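Beta-galactosidase (Bacillus circulans subsp. alkalophilus, PDB 3TTY) hydrolyses terminal beta-galactosidic bonds, releasing galactose, with a TIM-barrel glycoside hydrolase domain in a subunit that assembles as a trimer. Local coordinates at residues Ser445-Ile457 and Met461-Phe475. Residues are numbered along the deposited sequence; the frame is centred on the assembly and turned at random.
Sequences SVEEDLSKYKVVI and MYMVKPGFAERVERF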
loop_
_atom_site.group_PDB
_atom_site.type_symbol
_atom_site.label_atom_id
_atom_site.label_comp_id
_atom_site.label_asym_id
_atom_site.label_seq_id
_atom_site.Cartn_x
_atom_site.Cartn_y
_atom_site.Cartn_z
ATOM N N SER A 445 -16.539 21.422 -23.360
ATOM C CA SER A 445 -17.011 21.739 -22.018
ATOM C C SER A 445 -18.543 21.620 -21.955
ATOM O O SER A 445 -19.233 21.603 -22.989
ATOM C CB SER A 445 -16.579 23.142 -21.607
ATOM O OG SER A 445 -17.526 24.112 -22.034
ATOM N N VAL A 446 -19.069 21.524 -20.741
ATOM C CA VAL A 446 -20.501 21.514 -20.551
ATOM C C VAL A 446 -21.115 22.851 -20.958
ATOM O O VAL A 446 -22.337 22.953 -21.059
ATOM C CB VAL A 446 -20.888 21.196 -19.085
ATOM C CG1 VAL A 446 -20.500 19.783 -18.730
ATOM C CG2 VAL A 446 -20.258 22.208 -18.119
ATOM N N GLU A 447 -20.272 23.863 -21.191
ATOM C CA GLU A 447 -20.721 25.218 -21.521
ATOM C C GLU A 447 -20.617 25.581 -22.997
ATOM O O GLU A 447 -20.994 26.681 -23.391
ATOM C CB GLU A 447 -19.918 26.250 -20.739
ATOM C CG GLU A 447 -20.194 26.237 -19.268
ATOM C CD GLU A 447 -19.073 26.848 -18.461
ATOM O OE1 GLU A 447 -18.773 26.306 -17.361
ATOM O OE2 GLU A 447 -18.498 27.866 -18.929
ATOM N N GLU A 448 -20.074 24.683 -23.805
ATOM C CA GLU A 448 -19.851 24.971 -25.217
ATOM C C GLU A 448 -21.170 25.257 -25.954
ATOM O O GLU A 448 -22.205 24.675 -25.642
ATOM C CB GLU A 448 -19.125 23.793 -25.880
ATOM C CG GLU A 448 -18.709 24.052 -27.317
ATOM C CD GLU A 448 -17.799 25.255 -27.437
ATOM O OE1 GLU A 448 -16.716 25.241 -26.820
ATOM O OE2 GLU A 448 -18.173 26.226 -28.133
ATOM N N ASP A 449 -21.119 26.165 -26.923
ATOM C CA ASP A 449 -22.241 26.411 -27.816
ATOM C C ASP A 449 -22.585 25.108 -28.546
ATOM O O ASP A 449 -21.774 24.578 -29.290
ATOM C CB ASP A 449 -21.876 27.516 -28.813
ATOM C CG ASP A 449 -22.808 27.555 -30.019
ATOM O OD1 ASP A 449 -24.008 27.226 -29.876
ATOM O OD2 ASP A 449 -22.327 27.914 -31.119
ATOM N N LEU A 450 -23.782 24.586 -28.311
ATOM C CA LEU A 450 -24.141 23.260 -28.793
ATOM C C LEU A 450 -24.684 23.295 -30.218
ATOM O O LEU A 450 -24.908 22.252 -30.831
ATOM C CB LEU A 450 -25.180 22.641 -27.856
ATOM C CG LEU A 450 -24.739 21.636 -26.790
ATOM C CD1 LEU A 450 -23.272 21.796 -26.426
ATOM C CD2 LEU A 450 -25.634 21.700 -25.541
ATOM N N SER A 451 -24.900 24.497 -30.743
ATOM C CA SER A 451 -25.624 24.648 -32.007
ATOM C C SER A 451 -24.950 23.976 -33.211
ATOM O O SER A 451 -25.625 23.505 -34.124
ATOM C CB SER A 451 -25.887 26.126 -32.309
ATOM O OG SER A 451 -24.679 26.806 -32.612
ATOM N N LYS A 452 -23.623 23.942 -33.217
ATOM C CA LYS A 452 -22.886 23.375 -34.346
ATOM C C LYS A 452 -22.922 21.839 -34.383
ATOM O O LYS A 452 -22.500 21.219 -35.362
ATOM C CB LYS A 452 -21.438 23.883 -34.346
ATOM C CG LYS A 452 -20.683 23.637 -33.053
ATOM C CD LYS A 452 -19.397 24.473 -32.973
ATOM C CE LYS A 452 -18.296 23.941 -33.892
ATOM N NZ LYS A 452 -16.981 24.638 -33.695
ATOM N N TYR A 453 -23.434 21.221 -33.326
ATOM C CA TYR A 453 -23.426 19.769 -33.260
ATOM C C TYR A 453 -24.756 19.145 -33.648
ATOM O O TYR A 453 -25.792 19.805 -33.659
ATOM C CB TYR A 453 -22.952 19.290 -31.882
ATOM C CG TYR A 453 -21.569 19.824 -31.573
ATOM C CD1 TYR A 453 -20.462 19.391 -32.299
ATOM C CD2 TYR A 453 -21.373 20.790 -30.589
ATOM C CE1 TYR A 453 -19.193 19.893 -32.048
ATOM C CE2 TYR A 453 -20.108 21.297 -30.329
ATOM C CZ TYR A 453 -19.022 20.844 -31.062
ATOM O OH TYR A 453 -17.767 21.339 -30.813
ATOM N N LYS A 454 -24.704 17.868 -33.989
ATOM C CA LYS A 454 -25.897 17.091 -34.257
ATOM C C LYS A 454 -26.060 16.006 -33.206
ATOM O O LYS A 454 -27.178 15.593 -32.903
ATOM C CB LYS A 454 -25.851 16.512 -35.674
ATOM C CG LYS A 454 -26.104 17.586 -36.728
ATOM C CD LYS A 454 -26.049 17.032 -38.134
ATOM C CE LYS A 454 -27.132 17.657 -39.022
ATOM N NZ LYS A 454 -28.509 17.117 -38.729
ATOM N N VAL A 455 -24.949 15.570 -32.618
ATOM C CA VAL A 455 -25.007 14.576 -31.548
ATOM C C VAL A 455 -24.132 15.003 -30.376
ATOM O O VAL A 455 -22.936 15.229 -30.550
ATOM C CB VAL A 455 -24.539 13.178 -32.028
ATOM C CG1 VAL A 455 -24.570 12.194 -30.871
ATOM C CG2 VAL A 455 -25.415 12.673 -33.165
ATOM N N VAL A 456 -24.719 15.115 -29.191
ATOM C CA VAL A 456 -23.966 15.525 -28.001
ATOM C C VAL A 456 -24.038 14.427 -26.947
ATOM O O VAL A 456 -25.126 14.039 -26.512
ATOM C CB VAL A 456 -24.481 16.871 -27.413
ATOM C CG1 VAL A 456 -23.816 17.170 -26.067
ATOM C CG2 VAL A 456 -24.242 18.006 -28.388
ATOM N N ILE A 457 -22.880 13.917 -26.543
ATOM C CA ILE A 457 -22.832 12.806 -25.600
ATOM C C ILE A 457 -22.200 13.230 -24.271
ATOM O O ILE A 457 -21.106 13.803 -24.237
ATOM C CB ILE A 457 -22.083 11.598 -26.211
ATOM C CG1 ILE A 457 -22.629 11.295 -27.608
ATOM C CG2 ILE A 457 -22.200 10.368 -25.326
ATOM C CD1 ILE A 457 -21.911 10.170 -28.315
ATOM N N MET A 461 -22.962 12.546 -16.450
ATOM C CA MET A 461 -23.093 13.953 -16.107
ATOM C C MET A 461 -23.773 14.007 -14.746
ATOM O O MET A 461 -24.929 14.429 -14.609
ATOM C CB MET A 461 -23.896 14.708 -17.175
ATOM C CG MET A 461 -23.767 16.239 -17.115
ATOM S SD MET A 461 -22.053 16.822 -17.016
ATOM C CE MET A 461 -21.400 16.199 -18.574
ATOM N N TYR A 462 -23.028 13.530 -13.756
ATOM C CA TYR A 462 -23.420 13.493 -12.362
ATOM C C TYR A 462 -23.767 14.881 -11.837
ATOM O O TYR A 462 -24.845 15.086 -11.273
ATOM C CB TYR A 462 -22.273 12.875 -11.564
ATOM C CG TYR A 462 -22.366 12.971 -10.058
ATOM C CD1 TYR A 462 -23.212 12.131 -9.327
ATOM C CD2 TYR A 462 -21.563 13.864 -9.355
ATOM C CE1 TYR A 462 -23.270 12.211 -7.937
ATOM C CE2 TYR A 462 -21.611 13.943 -7.981
ATOM C CZ TYR A 462 -22.462 13.123 -7.273
ATOM O OH TYR A 462 -22.487 13.218 -5.894
ATOM N N MET A 463 -22.869 15.841 -12.044
ATOM C CA MET A 463 -23.154 17.225 -11.678
ATOM C C MET A 463 -23.774 18.023 -12.832
ATOM O O MET A 463 -23.211 18.108 -13.928
ATOM C CB MET A 463 -21.900 17.941 -11.168
ATOM C CG MET A 463 -22.085 19.473 -11.008
ATOM S SD MET A 463 -20.541 20.280 -10.513
ATOM C CE MET A 463 -20.226 19.367 -9.011
ATOM N N VAL A 464 -24.935 18.612 -12.564
ATOM C CA VAL A 464 -25.596 19.495 -13.510
ATOM C C VAL A 464 -25.539 20.937 -13.007
ATOM O O VAL A 464 -26.094 21.254 -11.959
ATOM C CB VAL A 464 -27.044 19.062 -13.742
ATOM C CG1 VAL A 464 -27.795 20.118 -14.537
ATOM C CG2 VAL A 464 -27.061 17.723 -14.472
ATOM N N LYS A 465 -24.844 21.796 -13.756
ATOM C CA LYS A 465 -24.608 23.181 -13.364
ATOM C C LYS A 465 -25.727 24.080 -13.887
ATOM O O LYS A 465 -26.447 23.693 -14.803
ATOM C CB LYS A 465 -23.259 23.664 -13.904
ATOM C CG LYS A 465 -22.048 22.864 -13.434
ATOM C CD LYS A 465 -20.788 23.413 -14.083
ATOM C CE LYS A 465 -19.557 22.572 -13.765
ATOM N NZ LYS A 465 -18.325 23.240 -14.286
ATOM N N PRO A 466 -25.867 25.288 -13.315
ATOM C CA PRO A 466 -26.930 26.209 -13.738
ATOM C C PRO A 466 -26.855 26.463 -15.239
ATOM O O PRO A 466 -25.749 26.606 -15.788
ATOM C CB PRO A 466 -26.615 27.497 -12.971
ATOM C CG PRO A 466 -25.826 27.050 -11.781
ATOM C CD PRO A 466 -25.025 25.864 -12.253
ATOM N N GLY A 467 -28.016 26.504 -15.887
ATOM C CA GLY A 467 -28.094 26.751 -17.316
ATOM C C GLY A 467 -27.854 25.531 -18.197
ATOM O O GLY A 467 -28.179 25.547 -19.384
ATOM N N PHE A 468 -27.283 24.472 -17.635
ATOM C CA PHE A 468 -26.965 23.300 -18.441
ATOM C C PHE A 468 -28.219 22.592 -18.970
ATOM O O PHE A 468 -28.360 22.399 -20.181
ATOM C CB PHE A 468 -26.043 22.342 -17.676
ATOM C CG PHE A 468 -25.712 21.065 -18.421
ATOM C CD1 PHE A 468 -24.645 21.009 -19.294
ATOM C CD2 PHE A 468 -26.441 19.911 -18.201
ATOM C CE1 PHE A 468 -24.320 19.826 -19.960
ATOM C CE2 PHE A 468 -26.128 18.733 -18.862
ATOM C CZ PHE A 468 -25.061 18.690 -19.746
ATOM N N ALA A 469 -29.122 22.207 -18.078
ATOM C CA ALA A 469 -30.353 21.531 -18.511
ATOM C C ALA A 469 -31.115 22.333 -19.572
ATOM O O ALA A 469 -31.602 21.771 -20.545
ATOM C CB ALA A 469 -31.259 21.225 -17.331
ATOM N N GLU A 470 -31.208 23.643 -19.372
ATOM C CA GLU A 470 -31.904 24.516 -20.304
ATOM C C GLU A 470 -31.207 24.457 -21.652
ATOM O O GLU A 470 -31.848 24.363 -22.713
ATOM C CB GLU A 470 -31.897 25.949 -19.777
ATOM C CG GLU A 470 -32.955 26.860 -20.378
ATOM C CD GLU A 470 -33.046 28.203 -19.645
ATOM O OE1 GLU A 470 -32.649 28.259 -18.454
ATOM O OE2 GLU A 470 -33.503 29.199 -20.258
ATOM N N ARG A 471 -29.880 24.497 -21.593
ATOM C CA ARG A 471 -29.065 24.470 -22.793
ATOM C C ARG A 471 -29.289 23.176 -23.580
ATOM O O ARG A 471 -29.457 23.224 -24.791
ATOM C CB ARG A 471 -27.592 24.690 -22.442
ATOM C CG ARG A 471 -26.721 25.227 -23.584
ATOM C CD ARG A 471 -25.489 25.995 -23.053
ATOM N NE ARG A 471 -24.811 25.246 -22.001
ATOM C CZ ARG A 471 -24.623 25.688 -20.757
ATOM N NH1 ARG A 471 -25.033 26.904 -20.405
ATOM N NH2 ARG A 471 -24.014 24.911 -19.864
ATOM N N VAL A 472 -29.330 22.022 -22.917
ATOM C CA VAL A 472 -29.541 20.801 -23.683
ATOM C C VAL A 472 -30.989 20.594 -24.105
ATOM O O VAL A 472 -31.233 20.051 -25.175
ATOM C CB VAL A 472 -28.960 19.525 -23.040
ATOM C CG1 VAL A 472 -28.190 19.852 -21.783
ATOM C CG2 VAL A 472 -30.053 18.480 -22.811
ATOM N N GLU A 473 -31.946 21.044 -23.299
ATOM C CA GLU A 473 -33.331 21.051 -23.750
ATOM C C GLU A 473 -33.459 21.861 -25.038
ATOM O O GLU A 473 -34.075 21.421 -26.008
ATOM C CB GLU A 473 -34.256 21.607 -22.674
ATOM C CG GLU A 473 -34.631 20.600 -21.600
ATOM C CD GLU A 473 -35.122 21.266 -20.324
ATOM O OE1 GLU A 473 -35.136 22.517 -20.266
ATOM O OE2 GLU A 473 -35.491 20.540 -19.374
ATOM N N ARG A 474 -32.855 23.041 -25.065
ATOM C CA ARG A 474 -32.904 23.854 -26.277
ATOM C C ARG A 474 -32.200 23.186 -27.476
ATOM O O ARG A 474 -32.721 23.196 -28.592
ATOM C CB ARG A 474 -32.338 25.243 -26.018
ATOM C CG ARG A 474 -32.626 26.231 -27.117
ATOM C CD ARG A 474 -32.494 27.645 -26.595
ATOM N NE ARG A 474 -33.321 27.842 -25.406
ATOM C CZ ARG A 474 -32.844 27.964 -24.171
ATOM N NH1 ARG A 474 -31.528 27.921 -23.956
ATOM N NH2 ARG A 474 -33.685 28.141 -23.151
ATOM N N PHE A 475 -31.028 22.603 -27.231
ATOM C CA PHE A 475 -30.298 21.845 -28.258
ATOM C C PHE A 475 -31.141 20.700 -28.820
ATOM O O PHE A 475 -31.282 20.555 -30.038
ATOM C CB PHE A 475 -28.981 21.303 -27.692
ATOM C CG PHE A 475 -28.338 20.234 -28.543
ATOM C CD1 PHE A 475 -27.663 20.567 -29.711
ATOM C CD2 PHE A 475 -28.385 18.898 -28.158
ATOM C CE1 PHE A 475 -27.066 19.580 -30.494
ATOM C CE2 PHE A 475 -27.787 17.910 -28.933
ATOM C CZ PHE A 475 -27.130 18.257 -30.103
HETATM O O HOH W 1 -23.552 23.560 -23.434
#
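The loop leading into strand 455-458 runs past helix 468-477, its backbone approaching at Val446 and Phe468 (CA to CA 7.0 Å) and again at Leu450 and Phe475 (6.3 Å). Strand, helix and the parallel strand 481-485 form a beta-alpha-beta unit of the trimerisation domain, and Phe468, Arg471 and Phe475 reach from the helix to the loop and strand. Val446 packs at the N-terminal end of the helix: its CG1 lies 3.7 Å from Met461 CE, while its carbonyl oxygen lies at the edge of the Phe468 ring by CD1, and its CB packs against CD1 and CE1. At the other end, CG of Phe475 stands anti to the backbone N (chi1 165°), which carries the ring across to Leu450 and the strand. Val456 CG2 packs over one face as a CH-pi contact, 3.8 Å from the centroid of the Phe475 ring; the ring's CE1 corner faces the carbonyl oxygen of Tyr453, and Leu450 CB rests against CD1. Strand 399-402 adds Met402 against Leu450, Val456 and Phe468. Between the two rings Arg471 supplies the polar link. A bend at chi3 (47°) turns its guanidinium to the Val446 carbonyl, and Glu447 CA lies over one face of the group. An alanine here would remove this group and is likely to leave the Val446 carbonyl without its direct partner and the bridging water less firmly placed. That water donates to the oxygens of Val446 and Glu448 and accepts from Arg471 NE, while Arg471 NH2 bonds Val446 O directly at 2.8 Å, from above the carbonyl plane and somewhat bent at 146°.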